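Local coordinates for protein serine hydrolase CCSP0084 (Cycloclasticus sp. P1, PDB 4I3F) that probably hydrolyses esters and the carbon-carbon bonds of meta-cleavage products formed in polyaromatic hydrocarbon breakdown, as a serine hydrolase of the alpha/beta hydrolase fold, at residues A[255-258]-A[259-262]; A[129-132]-A[133-137]; A[220-223]-A[224-228]; A[291-294]-A[295-299]; A[160-163]-A[164-168]. One frame throughout, in Å; residues are numbered along the deposited sequence.

Contact 1: A[255-258]-A[259-262]; sequences PLNN and AYYL
Leu256 meets Tyr260 one turn further on, at the start of helix 257-265. The leucine branch comes over the phenol end of the ring: CG lies 4.3 Å from the centroid of the Tyr260 ring, 28° off its normal, an off-centre CH-pi contact, while Leu256 CD2 approaches Tyr260 OH to 3.4 Å. CG of Leu256 stands anti to the backbone N (chi1 175°), which carries the branch forward to the tyrosine. The carbonyl O of Leu256 also lies over a face of this ring, offset toward the rim. Asn257 OD1 comes obliquely to Tyr260 CD1 at 3.8 Å, with the amide and ring planes 42° apart. The same Leu256 O accepts from Ala259 N at 3.0 Å, the donor standing well above the carbonyl plane, and only weakly from Tyr260 N. This first turn passes into regular helix with Tyr261 N on Asn257 O (2.9 Å) and Leu262 N on Asn258 O. The helix is the connection of a beta-alpha-beta unit of the alpha/beta hydrolase fold, between strands 243-248 and 269-274. Asn258 folds back on the turn: its ND2 donates to Pro255 O at 2.6 Å, with that oxygen near the plane of the asparagine amide, and Asn258 N donates to Pro255 O from the same face of the carbonyl. Two bonds from one residue thus tie Pro255 to the helix. Further out, Ala259 packs on Val245 and His247, Leu256 reaches Val273, and Leu262 and Tyr261 rest on Leu236 of helix 233-237.

Contact 2: A[129-132]-A[133-137]; sequences GVTL and HLLNR
His133 N bonds to Gly129 O at 3.0 Å, and the helical pattern runs on through Leu134 N to Val130 O (2.8 Å), Leu135 N to Thr131 O (2.9 Å) and Asn136 N to Leu132 O. Gly129 O is met twice, since the His133 ring also turns an edge to it, CD2 lying 3.1 Å from Gly129 O with that oxygen in the ring plane. With CG anti to the carbonyl carbon (chi1 -70°), the imidazole reaches back along the helix. Its NE2 is hydrogen-bonded to Phe229 O, beyond contact 3. A phenylalanine in its place would probably leave Phe229 O without this partner and weaken the tie to helix 222-229. Helix 126-137 follows strand 119-124 and what looks like the nucleophile elbow of an alpha/beta hydrolase, and leads to strand 142-148. Val130 and Leu134 lie side by side, CG1 of Val130 3.9 Å from CD1 of Leu134, both packed on Leu50 of strand 46-50. Leu135 lays its CG 3.2 Å from Thr131 O and presses on Phe142. Thr131 OG1 bonds back to Gly127 O.

Contact 3: A[220-223]-A[224-228]; sequences GGTK and KGIDA
Gly225 N bonds to Gly221 O at 3.1 Å, followed by Ile226 N to Thr222 O and Asp227 N to Lys223 O, which sets up the first turn of helix 222-229. Gly221 is its N-cap residue, with a positive phi of 100° at which a CB would jam against the preceding carbonyl O. One step earlier a water bridges the loop and the first turn of the helix, donating to Gly220 O at 2.7 Å and accepting from Lys224 N at 2.9 Å, so the Lys224 amide finds a partner although the helix has not yet supplied one. Beside that water the aliphatic start of Lys224 passes Gly220 O, its CB 3.7 Å from the oxygen. On the buried side, Thr222 CG2 meets Ile226 CD1 at 3.7 Å where the two side chains cross; Ile226 also packs on Leu161 and Trp165, and Thr222 OG1 bonds to Glu166 OE2. On the exposed side Lys223, CG anti to the backbone N (chi1 172°), stands out from the helix nearly extended and bends at its last torsion, which brings NZ to Asp227 OD2 at 2.8 Å, on the syn lone pair. This salt bridge spans four residues. Asp227 OD1 stands only 3.0 Å from Lys223 O, two acceptors facing each other; the nearby ammonium group is likely to offset their repulsion and to favour the charged carboxylate.

Contact 4: A[291-294]-A[295-299]; sequences NLTK and LFFDG
Leu295 packs back on the carbonyl of Asn291: its N donates to Asn291 O at 2.9 Å, and its CG lies 3.1 Å from the same oxygen; CG stands anti to its own carbonyl carbon (chi1 -63°), which turns it back to that oxygen. Phe296 N bonds to Leu292 O, and its CB also touches that carbonyl, while the ring packs on Lys144 and Val146 of strand 142-148. Phe297 N takes Thr293 O at 3.1 Å. Its ring lies beside the threonine methyl, CE2 3.7 Å from Thr293 CG2, the two side chains pointing the same way, and stacks on His120; Thr293 OG1 bonds to Phe289 O. Asp298 N completes the series on Lys294 O at 2.8 Å. Its carboxylate turns to Lys294, whose chain, CG anti to N (chi1 -179°), stays extended to its last bond and places NZ 2.6 Å from Asp298 OD2 on the syn lone pair. The other oxygen, OD1, is hydrogen-bonded to Tyr74 OH. Gly299 then ends helix 286-298 in a Schellman motif: its N bonds to Phe296 O, and weakly to Leu295 O, while its positive phi turns the chain out of the helix. Both carboxylate oxygens of Asp298 are thus gripped, one by an ammonium and one by a phenol hydroxyl, which is likely to keep the carboxylate charged, in a position where Lys294 O, one turn back, would otherwise disfavour a negative group.

Contact 5: A[160-163]-A[164-168]; sequences GLTK and GWEFY
Leu161 and Trp165 are brought together by their torsions: CG of Leu161 lies roughly anti to the backbone N (chi1 -162°), swinging its branch forward, while the indole of Trp165, CG anti to the carbonyl carbon, bends back over it. Both lie in helix 159-165, in the region between strands 142-148 and 243-248, consistent with the lid of the meta-cleavage product hydrolases. Leu161 CD1 sits over the five-membered ring, 3.7 Å from its centroid and 17° off the normal, a CH-pi contact over the face; CD2 lies against the same face at the six-membered ring, 3.9 Å from Trp165 CH2. The indole NE1 donates to Ser53 OG, and the ring stacks with Phe218. With an alanine here, Leu161 is likely to lose its flat cover, Phe218 its stacking mate and Ser53 OG this donor. Beneath, Trp165 N bonds to Leu161 O at 2.9 Å, and Gly164 N to Gly160 O. Glu166, the first residue to leave helical angles, still donates through its N to Thr162 O at 3.0 Å. Its carboxylate carbon CD lies 3.9 Å from Thr162 CG2, the two side chains side by side, while OE2 is hydrogen-bonded to Thr222 OG1 and Thr162 OG1 bonds to Thr158 O. Lys163 extends along the surface to a salt bridge with Glu159. Where the chain turns into a 3-10 segment, Phe167 N bonds to Gly164 O at 3.2 Å.

From the N terminus the order is contact 2, 5, 3, 1 and 4. All five are local turns of single helices, so none closes a long loop and none nests in or crosses another. Contact 2, in helix 126-137, and contact 1, in helix 257-265, belong to two beta-alpha-beta crossovers of the central sheet and touch through Leu132 CD1 and Leu262 CD2, 4.0 Å apart. Contacts 5 and 3 join helices 159-165 and 222-229 in the region between strands 142-148 and 243-248, where Trp165 packs on Gly225; contact 3 also borders His133 of contact 2. Contact 4, at the end of helix 286-298, packs on strands 142-148 and 269-274 and touches no other contact.

Contact 1: A[255-258]-A[259-262]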
loop_
_atom_site.group_PDB
_atom_site.type_symbol
_atom_site.label_atom_id
_atom_site.label_comp_id
_atom_site.label_asym_id
_atom_site.label_seq_id
_atom_site.Cartn_x
_atom_site.Cartn_y
_atom_site.Cartn_z
ATOM N N PRO A 255 12.913 5.769 2.969
ATOM C CA PRO A 255 14.340 5.630 2.642
ATOM C C PRO A 255 14.671 4.217 2.180
ATOM O O PRO A 255 14.089 3.252 2.672
ATOM C CB PRO A 255 15.033 5.933 3.972
ATOM C CG PRO A 255 14.029 6.694 4.777
ATOM C CD PRO A 255 12.697 6.134 4.380
ATOM N N LEU A 256 15.583 4.103 1.221
ATOM C CA LEU A 256 16.004 2.803 0.712
ATOM C C LEU A 256 16.551 1.936 1.835
ATOM O O LEU A 256 16.423 0.709 1.790
ATOM C CB LEU A 256 17.089 3.004 -0.354
ATOM C CG LEU A 256 17.770 1.768 -0.945
ATOM C CD1 LEU A 256 16.749 0.902 -1.646
ATOM C CD2 LEU A 256 18.857 2.205 -1.917
ATOM N N ASN A 257 17.159 2.562 2.843
ATOM C CA ASN A 257 17.690 1.800 3.983
ATOM C C ASN A 257 16.636 0.937 4.678
ATOM O O ASN A 257 16.970 -0.062 5.317
ATOM C CB ASN A 257 18.362 2.716 5.009
ATOM C CG ASN A 257 19.713 3.220 4.552
ATOM O OD1 ASN A 257 20.336 2.651 3.656
ATOM N ND2 ASN A 257 20.181 4.292 5.179
ATOM N N ASN A 258 15.364 1.280 4.553
ATOM C CA ASN A 258 14.300 0.446 5.144
ATOM C C ASN A 258 14.223 -0.893 4.527
ATOM O O ASN A 258 13.967 -1.840 5.159
ATOM C CB ASN A 258 12.945 0.974 4.891
ATOM C CG ASN A 258 12.739 2.112 5.624
ATOM O OD1 ASN A 258 12.543 1.959 6.719
ATOM N ND2 ASN A 258 13.133 3.292 5.085
ATOM N N ALA A 259 14.415 -0.910 3.230
ATOM C CA ALA A 259 14.346 -2.192 2.548
ATOM C C ALA A 259 15.495 -3.063 3.016
ATOM O O ALA A 259 15.321 -4.262 3.274
ATOM C CB ALA A 259 14.375 -2.007 1.031
ATOM N N TYR A 260 16.677 -2.464 3.127
ATOM C CA TYR A 260 17.846 -3.191 3.610
ATOM C C TYR A 260 17.650 -3.700 5.037
ATOM O O TYR A 260 18.098 -4.799 5.386
ATOM C CB TYR A 260 19.068 -2.285 3.579
ATOM C CG TYR A 260 19.507 -1.823 2.201
ATOM C CD1 TYR A 260 20.424 -0.787 2.070
ATOM C CD2 TYR A 260 19.030 -2.422 1.042
ATOM C CE1 TYR A 260 20.846 -0.354 0.825
ATOM C CE2 TYR A 260 19.453 -1.980 -0.211
ATOM C CZ TYR A 260 20.355 -0.960 -0.307
ATOM O OH TYR A 260 20.793 -0.538 -1.551
ATOM N N TYR A 261 17.009 -2.882 5.870
ATOM C CA TYR A 261 16.709 -3.233 7.257
ATOM C C TYR A 261 15.805 -4.455 7.299
ATOM O O TYR A 261 16.053 -5.400 8.067
ATOM C CB TYR A 261 15.983 -2.056 7.912
ATOM C CG TYR A 261 15.683 -2.204 9.388
ATOM C CD1 TYR A 261 16.545 -1.692 10.344
ATOM C CD2 TYR A 261 14.524 -2.837 9.821
ATOM C CE1 TYR A 261 16.265 -1.815 11.698
ATOM C CE2 TYR A 261 14.244 -2.970 11.170
ATOM C CZ TYR A 261 15.110 -2.456 12.101
ATOM O OH TYR A 261 14.818 -2.582 13.446
ATOM N N LEU A 262 14.748 -4.424 6.489
ATOM C CA LEU A 262 13.773 -5.503 6.484
ATOM C C LEU A 262 14.392 -6.810 5.993
ATOM O O LEU A 262 14.238 -7.854 6.643
ATOM C CB LEU A 262 12.524 -5.126 5.685
ATOM C CG LEU A 262 11.692 -4.012 6.332
ATOM C CD1 LEU A 262 10.638 -3.467 5.384
ATOM C CD2 LEU A 262 11.028 -4.497 7.620
#

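Contact 2: A[129-132]-A[133-137]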
loop_
_atom_site.group_PDB
_atom_site.type_symbol
_atom_site.label_atom_id
_atom_site.label_comp_id
_atom_site.label_asym_id
_atom_site.label_seq_id
_atom_site.Cartn_x
_atom_site.Cartn_y
_atom_site.Cartn_z
ATOM N N GLY A 129 3.191 -1.870 5.266
ATOM C CA GLY A 129 3.219 -1.963 6.720
ATOM C C GLY A 129 2.088 -2.837 7.239
ATOM O O GLY A 129 2.300 -3.711 8.096
ATOM N N VAL A 130 0.885 -2.601 6.729
ATOM C CA VAL A 130 -0.261 -3.431 7.087
ATOM C C VAL A 130 0.017 -4.888 6.735
ATOM O O VAL A 130 -0.319 -5.799 7.505
ATOM C CB VAL A 130 -1.565 -2.935 6.401
ATOM C CG1 VAL A 130 -2.722 -3.869 6.707
ATOM C CG2 VAL A 130 -1.902 -1.519 6.876
ATOM N N THR A 131 0.652 -5.108 5.580
ATOM C CA THR A 131 1.033 -6.461 5.173
ATOM C C THR A 131 1.934 -7.108 6.212
ATOM O O THR A 131 1.719 -8.259 6.595
ATOM C CB THR A 131 1.740 -6.472 3.802
ATOM O OG1 THR A 131 0.831 -6.003 2.795
ATOM C CG2 THR A 131 2.202 -7.875 3.449
ATOM N N LEU A 132 2.956 -6.381 6.665
ATOM C CA LEU A 132 3.872 -6.933 7.663
ATOM C C LEU A 132 3.145 -7.313 8.951
ATOM O O LEU A 132 3.406 -8.374 9.529
ATOM C CB LEU A 132 5.001 -5.946 7.954
ATOM C CG LEU A 132 6.070 -5.890 6.854
ATOM C CD1 LEU A 132 7.022 -4.737 7.128
ATOM C CD2 LEU A 132 6.851 -7.188 6.824
ATOM N N HIS A 133 2.246 -6.448 9.408
ATOM C CA HIS A 133 1.464 -6.768 10.599
ATOM C C HIS A 133 0.490 -7.918 10.376
ATOM O O HIS A 133 0.245 -8.694 11.292
ATOM C CB HIS A 133 0.769 -5.517 11.134
ATOM C CG HIS A 133 1.718 -4.538 11.740
ATOM N ND1 HIS A 133 1.956 -4.476 13.096
ATOM C CD2 HIS A 133 2.544 -3.627 11.170
ATOM C CE1 HIS A 133 2.860 -3.544 13.339
ATOM N NE2 HIS A 133 3.233 -3.013 12.188
ATOM N N LEU A 134 -0.031 -8.053 9.156
ATOM C CA LEU A 134 -0.886 -9.192 8.829
ATOM C C LEU A 134 -0.110 -10.507 8.896
ATOM O O LEU A 134 -0.610 -11.499 9.427
ATOM C CB LEU A 134 -1.519 -9.019 7.448
ATOM C CG LEU A 134 -2.810 -8.193 7.424
ATOM C CD1 LEU A 134 -3.107 -7.720 5.993
ATOM C CD2 LEU A 134 -3.974 -9.006 7.971
ATOM N N LEU A 135 1.111 -10.522 8.362
ATOM C CA LEU A 135 1.926 -11.736 8.394
ATOM C C LEU A 135 2.307 -12.094 9.825
ATOM O O LEU A 135 2.423 -13.272 10.173
ATOM C CB LEU A 135 3.201 -11.560 7.553
ATOM C CG LEU A 135 2.995 -11.180 6.087
ATOM C CD1 LEU A 135 4.335 -10.991 5.400
ATOM C CD2 LEU A 135 2.182 -12.231 5.365
ATOM N N ASN A 136 2.494 -11.077 10.659
ATOM C CA ASN A 136 2.858 -11.297 12.050
ATOM C C ASN A 136 1.685 -11.821 12.856
ATOM O O ASN A 136 1.836 -12.745 13.661
ATOM C CB ASN A 136 3.349 -9.988 12.675
ATOM C CG ASN A 136 3.794 -10.159 14.119
ATOM O OD1 ASN A 136 4.567 -11.070 14.453
ATOM N ND2 ASN A 136 3.290 -9.294 14.993
ATOM N N ARG A 137 0.514 -11.227 12.640
ATOM C CA ARG A 137 -0.651 -11.513 13.487
ATOM C C ARG A 137 -1.486 -12.688 12.994
ATOM O O ARG A 137 -2.062 -13.420 13.804
ATOM C CB ARG A 137 -1.537 -10.268 13.614
ATOM C CG ARG A 137 -0.896 -9.135 14.406
ATOM C CD ARG A 137 -1.789 -7.911 14.475
ATOM N NE ARG A 137 -1.013 -6.698 14.714
ATOM C CZ ARG A 137 -1.545 -5.508 14.964
ATOM N NH1 ARG A 137 -2.864 -5.368 15.024
ATOM N NH2 ARG A 137 -0.756 -4.462 15.164
#

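Contact 3: A[220-223]-A[224-228]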
loop_
_atom_site.group_PDB
_atom_site.type_symbol
_atom_site.label_atom_id
_atom_site.label_comp_id
_atom_site.label_asym_id
_atom_site.label_seq_id
_atom_site.Cartn_x
_atom_site.Cartn_y
_atom_site.Cartn_z
ATOM N N GLY A 220 -0.792 11.876 15.441
ATOM C CA GLY A 220 0.333 11.937 16.356
ATOM C C GLY A 220 1.560 12.543 15.706
ATOM O O GLY A 220 2.574 12.769 16.368
ATOM N N GLY A 221 1.469 12.801 14.406
ATOM C CA GLY A 221 2.592 13.348 13.662
ATOM C C GLY A 221 3.321 12.273 12.883
ATOM O O GLY A 221 3.045 11.088 13.065
ATOM N N THR A 222 4.260 12.678 12.027
ATOM C CA THR A 222 4.962 11.729 11.158
ATOM C C THR A 222 5.830 10.736 11.935
ATOM O O THR A 222 5.807 9.540 11.650
ATOM C CB THR A 222 5.785 12.448 10.056
ATOM O OG1 THR A 222 4.898 13.206 9.219
ATOM C CG2 THR A 222 6.523 11.448 9.183
ATOM N N LYS A 223 6.585 11.219 12.919
ATOM C CA LYS A 223 7.455 10.324 13.687
ATOM C C LYS A 223 6.662 9.244 14.429
ATOM O O LYS A 223 7.005 8.062 14.362
ATOM C CB LYS A 223 8.344 11.108 14.654
ATOM C CG LYS A 223 9.133 10.219 15.601
ATOM C CD LYS A 223 10.207 10.989 16.352
ATOM C CE LYS A 223 10.725 10.175 17.531
ATOM N NZ LYS A 223 11.054 8.769 17.147
ATOM N N LYS A 224 5.596 9.637 15.119
ATOM C CA LYS A 224 4.775 8.649 15.814
ATOM C C LYS A 224 4.117 7.666 14.843
ATOM O O LYS A 224 3.922 6.490 15.176
ATOM C CB LYS A 224 3.729 9.321 16.700
ATOM C CG LYS A 224 4.300 9.881 17.986
ATOM C CD LYS A 224 3.278 9.805 19.108
ATOM C CE LYS A 224 3.936 9.916 20.481
ATOM N NZ LYS A 224 4.121 11.330 20.909
ATOM N N GLY A 225 3.787 8.144 13.645
ATOM C CA GLY A 225 3.218 7.289 12.613
ATOM C C GLY A 225 4.218 6.252 12.119
ATOM O O GLY A 225 3.896 5.065 11.999
ATOM N N ILE A 226 5.435 6.700 11.821
ATOM C CA ILE A 226 6.501 5.785 11.412
ATOM C C ILE A 226 6.788 4.728 12.492
ATOM O O ILE A 226 6.847 3.518 12.204
ATOM C CB ILE A 226 7.797 6.566 11.120
ATOM C CG1 ILE A 226 7.611 7.479 9.906
ATOM C CG2 ILE A 226 8.984 5.617 10.896
ATOM C CD1 ILE A 226 8.688 8.547 9.777
ATOM N N ASP A 227 6.977 5.189 13.723
ATOM C CA ASP A 227 7.327 4.300 14.822
ATOM C C ASP A 227 6.232 3.254 15.077
ATOM O O ASP A 227 6.522 2.108 15.400
ATOM C CB ASP A 227 7.625 5.111 16.090
ATOM C CG ASP A 227 8.706 6.171 15.876
ATOM O OD1 ASP A 227 9.348 6.169 14.805
ATOM O OD2 ASP A 227 8.924 7.006 16.783
ATOM N N ALA A 228 4.978 3.658 14.905
ATOM C CA ALA A 228 3.828 2.766 15.081
ATOM C C ALA A 228 3.840 1.535 14.173
ATOM O O ALA A 228 3.286 0.494 14.540
ATOM C CB ALA A 228 2.529 3.537 14.909
HETATM O O HOH W 1 5.191 12.494 15.708
#

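Contact 4: A[291-294]-A[295-299]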
loop_
_atom_site.group_PDB
_atom_site.type_symbol
_atom_site.label_atom_id
_atom_site.label_comp_id
_atom_site.label_asym_id
_atom_site.label_seq_id
_atom_site.Cartn_x
_atom_site.Cartn_y
_atom_site.Cartn_z
ATOM N N ASN A 291 5.770 -7.573 -14.174
ATOM C CA ASN A 291 6.419 -8.847 -14.454
ATOM C C ASN A 291 7.199 -9.432 -13.279
ATOM O O ASN A 291 7.081 -10.626 -13.010
ATOM C CB ASN A 291 7.252 -8.767 -15.730
ATOM C CG ASN A 291 6.379 -8.785 -16.979
ATOM O OD1 ASN A 291 5.885 -9.832 -17.387
ATOM N ND2 ASN A 291 6.177 -7.628 -17.577
ATOM N N LEU A 292 7.975 -8.617 -12.561
ATOM C CA LEU A 292 8.710 -9.131 -11.396
ATOM C C LEU A 292 7.761 -9.720 -10.362
ATOM O O LEU A 292 7.999 -10.813 -9.831
ATOM C CB LEU A 292 9.573 -8.032 -10.763
ATOM C CG LEU A 292 10.485 -8.503 -9.641
ATOM C CD1 LEU A 292 11.593 -9.386 -10.201
ATOM C CD2 LEU A 292 11.070 -7.304 -8.917
ATOM N N THR A 293 6.676 -8.998 -10.100
ATOM C CA THR A 293 5.664 -9.418 -9.132
ATOM C C THR A 293 4.985 -10.712 -9.558
ATOM O O THR A 293 4.883 -11.658 -8.761
ATOM C CB THR A 293 4.635 -8.291 -8.925
ATOM O OG1 THR A 293 5.305 -7.156 -8.354
ATOM C CG2 THR A 293 3.494 -8.731 -7.998
ATOM N N LYS A 294 4.526 -10.762 -10.808
ATOM C CA LYS A 294 3.868 -11.951 -11.327
ATOM C C LYS A 294 4.786 -13.165 -11.304
ATOM O O LYS A 294 4.405 -14.236 -10.821
ATOM C CB LYS A 294 3.362 -11.719 -12.752
ATOM C CG LYS A 294 2.643 -12.934 -13.324
ATOM C CD LYS A 294 2.456 -12.840 -14.837
ATOM C CE LYS A 294 1.754 -14.070 -15.399
ATOM N NZ LYS A 294 2.662 -15.233 -15.604
ATOM N N LEU A 295 6.000 -12.996 -11.824
ATOM C CA LEU A 295 6.940 -14.106 -11.882
ATOM C C LEU A 295 7.325 -14.580 -10.484
ATOM O O LEU A 295 7.592 -15.765 -10.293
ATOM C CB LEU A 295 8.184 -13.719 -12.689
ATOM C CG LEU A 295 7.925 -13.382 -14.155
ATOM C CD1 LEU A 295 9.134 -12.686 -14.753
ATOM C CD2 LEU A 295 7.555 -14.619 -14.956
ATOM N N PHE A 296 7.351 -13.669 -9.511
ATOM C CA PHE A 296 7.621 -14.078 -8.137
ATOM C C PHE A 296 6.492 -14.985 -7.631
ATOM O O PHE A 296 6.745 -16.069 -7.102
ATOM C CB PHE A 296 7.813 -12.866 -7.225
ATOM C CG PHE A 296 8.022 -13.231 -5.778
ATOM C CD1 PHE A 296 9.194 -13.852 -5.366
ATOM C CD2 PHE A 296 7.040 -12.977 -4.837
ATOM C CE1 PHE A 296 9.383 -14.199 -4.033
ATOM C CE2 PHE A 296 7.218 -13.327 -3.505
ATOM C CZ PHE A 296 8.384 -13.937 -3.100
ATOM N N PHE A 297 5.246 -14.556 -7.802
ATOM C CA PHE A 297 4.116 -15.381 -7.378
ATOM C C PHE A 297 4.039 -16.677 -8.188
ATOM O O PHE A 297 3.578 -17.709 -7.686
ATOM C CB PHE A 297 2.794 -14.596 -7.462
ATOM C CG PHE A 297 2.655 -13.506 -6.416
ATOM C CD1 PHE A 297 3.063 -13.712 -5.104
ATOM C CD2 PHE A 297 2.110 -12.273 -6.754
ATOM C CE1 PHE A 297 2.931 -12.700 -4.147
ATOM C CE2 PHE A 297 1.967 -11.265 -5.809
ATOM C CZ PHE A 297 2.377 -11.481 -4.498
ATOM N N ASP A 298 4.504 -16.633 -9.438
ATOM C CA ASP A 298 4.510 -17.817 -10.290
ATOM C C ASP A 298 5.498 -18.865 -9.790
ATOM O O ASP A 298 5.360 -20.042 -10.101
ATOM C CB ASP A 298 4.879 -17.464 -11.742
ATOM C CG ASP A 298 3.748 -16.781 -12.508
ATOM O OD1 ASP A 298 2.604 -16.699 -12.006
ATOM O OD2 ASP A 298 4.015 -16.335 -13.647
ATOM N N GLY A 299 6.511 -18.436 -9.040
ATOM C CA GLY A 299 7.507 -19.363 -8.518
ATOM C C GLY A 299 8.821 -19.318 -9.274
ATOM O O GLY A 299 9.683 -20.171 -9.072
#

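Contact 5: A[160-163]-A[164-168]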
loop_
_atom_site.group_PDB
_atom_site.type_symbol
_atom_site.label_atom_id
_atom_site.label_comp_id
_atom_site.label_asym_id
_atom_site.label_seq_id
_atom_site.Cartn_x
_atom_site.Cartn_y
_atom_site.Cartn_z
ATOM N N GLY A 160 9.440 14.044 2.108
ATOM C CA GLY A 160 8.294 13.514 1.391
ATOM C C GLY A 160 7.195 12.993 2.294
ATOM O O GLY A 160 6.023 13.353 2.128
ATOM N N LEU A 161 7.554 12.147 3.257
ATOM C CA LEU A 161 6.524 11.547 4.087
ATOM C C LEU A 161 5.894 12.593 4.989
ATOM O O LEU A 161 4.704 12.519 5.294
ATOM C CB LEU A 161 7.061 10.355 4.886
ATOM C CG LEU A 161 5.972 9.420 5.431
ATOM C CD1 LEU A 161 5.138 8.799 4.313
ATOM C CD2 LEU A 161 6.566 8.340 6.319
ATOM N N THR A 162 6.684 13.580 5.397
ATOM C CA THR A 162 6.164 14.658 6.224
ATOM C C THR A 162 5.140 15.478 5.444
ATOM O O THR A 162 4.050 15.770 5.953
ATOM C CB THR A 162 7.279 15.565 6.733
ATOM O OG1 THR A 162 8.158 14.798 7.569
ATOM C CG2 THR A 162 6.698 16.720 7.544
ATOM N N LYS A 163 5.484 15.845 4.211
ATOM C CA LYS A 163 4.581 16.667 3.408
ATOM C C LYS A 163 3.328 15.884 3.018
ATOM O O LYS A 163 2.248 16.470 2.844
ATOM C CB LYS A 163 5.297 17.236 2.176
ATOM C CG LYS A 163 6.164 18.457 2.509
ATOM C CD LYS A 163 7.145 18.823 1.389
ATOM C CE LYS A 163 7.942 20.070 1.772
ATOM N NZ LYS A 163 8.923 20.481 0.720
ATOM N N GLY A 164 3.470 14.570 2.887
ATOM C CA GLY A 164 2.340 13.705 2.583
ATOM C C GLY A 164 1.388 13.513 3.755
ATOM O O GLY A 164 0.198 13.834 3.669
ATOM N N TRP A 165 1.910 12.991 4.861
ATOM C CA TRP A 165 1.070 12.673 6.017
ATOM C C TRP A 165 0.545 13.920 6.727
ATOM O O TRP A 165 -0.470 13.860 7.431
ATOM C CB TRP A 165 1.824 11.766 6.997
ATOM C CG TRP A 165 1.917 10.330 6.557
ATOM C CD1 TRP A 165 1.420 9.781 5.408
ATOM C CD2 TRP A 165 2.532 9.248 7.283
ATOM N NE1 TRP A 165 1.694 8.421 5.374
ATOM C CE2 TRP A 165 2.372 8.077 6.516
ATOM C CE3 TRP A 165 3.200 9.162 8.511
ATOM C CZ2 TRP A 165 2.864 6.834 6.931
ATOM C CZ3 TRP A 165 3.687 7.920 8.923
ATOM C CH2 TRP A 165 3.515 6.780 8.135
ATOM N N GLU A 166 1.217 15.054 6.532
ATOM C CA GLU A 166 0.787 16.297 7.163
ATOM C C GLU A 166 0.291 17.304 6.125
ATOM O O GLU A 166 0.263 18.496 6.386
ATOM C CB GLU A 166 1.926 16.886 8.012
ATOM C CG GLU A 166 2.515 15.879 9.012
ATOM C CD GLU A 166 3.577 16.480 9.922
ATOM O OE1 GLU A 166 3.675 17.723 9.994
ATOM O OE2 GLU A 166 4.317 15.701 10.562
ATOM N N PHE A 167 -0.093 16.804 4.951
ATOM C CA PHE A 167 -0.664 17.619 3.877
ATOM C C PHE A 167 -1.774 18.564 4.336
ATOM O O PHE A 167 -1.798 19.735 3.964
ATOM C CB PHE A 167 -1.199 16.696 2.762
ATOM C CG PHE A 167 -2.020 17.409 1.710
ATOM C CD1 PHE A 167 -1.402 18.073 0.652
ATOM C CD2 PHE A 167 -3.409 17.390 1.764
ATOM C CE1 PHE A 167 -2.156 18.725 -0.315
ATOM C CE2 PHE A 167 -4.169 18.036 0.803
ATOM C CZ PHE A 167 -3.547 18.702 -0.241
ATOM N N TYR A 168 -2.701 18.068 5.148
ATOM C CA TYR A 168 -3.868 18.879 5.491
ATOM C C TYR A 168 -3.605 20.027 6.472
ATOM O O TYR A 168 -4.522 20.781 6.800
ATOM C CB TYR A 168 -5.019 18.006 5.977
ATOM C CG TYR A 168 -5.634 17.138 4.899
ATOM C CD1 TYR A 168 -6.463 17.680 3.923
ATOM C CD2 TYR A 168 -5.404 15.771 4.874
ATOM C CE1 TYR A 168 -7.032 16.881 2.943
ATOM C CE2 TYR A 168 -5.969 14.969 3.903
ATOM C CZ TYR A 168 -6.788 15.526 2.946
ATOM O OH TYR A 168 -7.353 14.716 1.984
#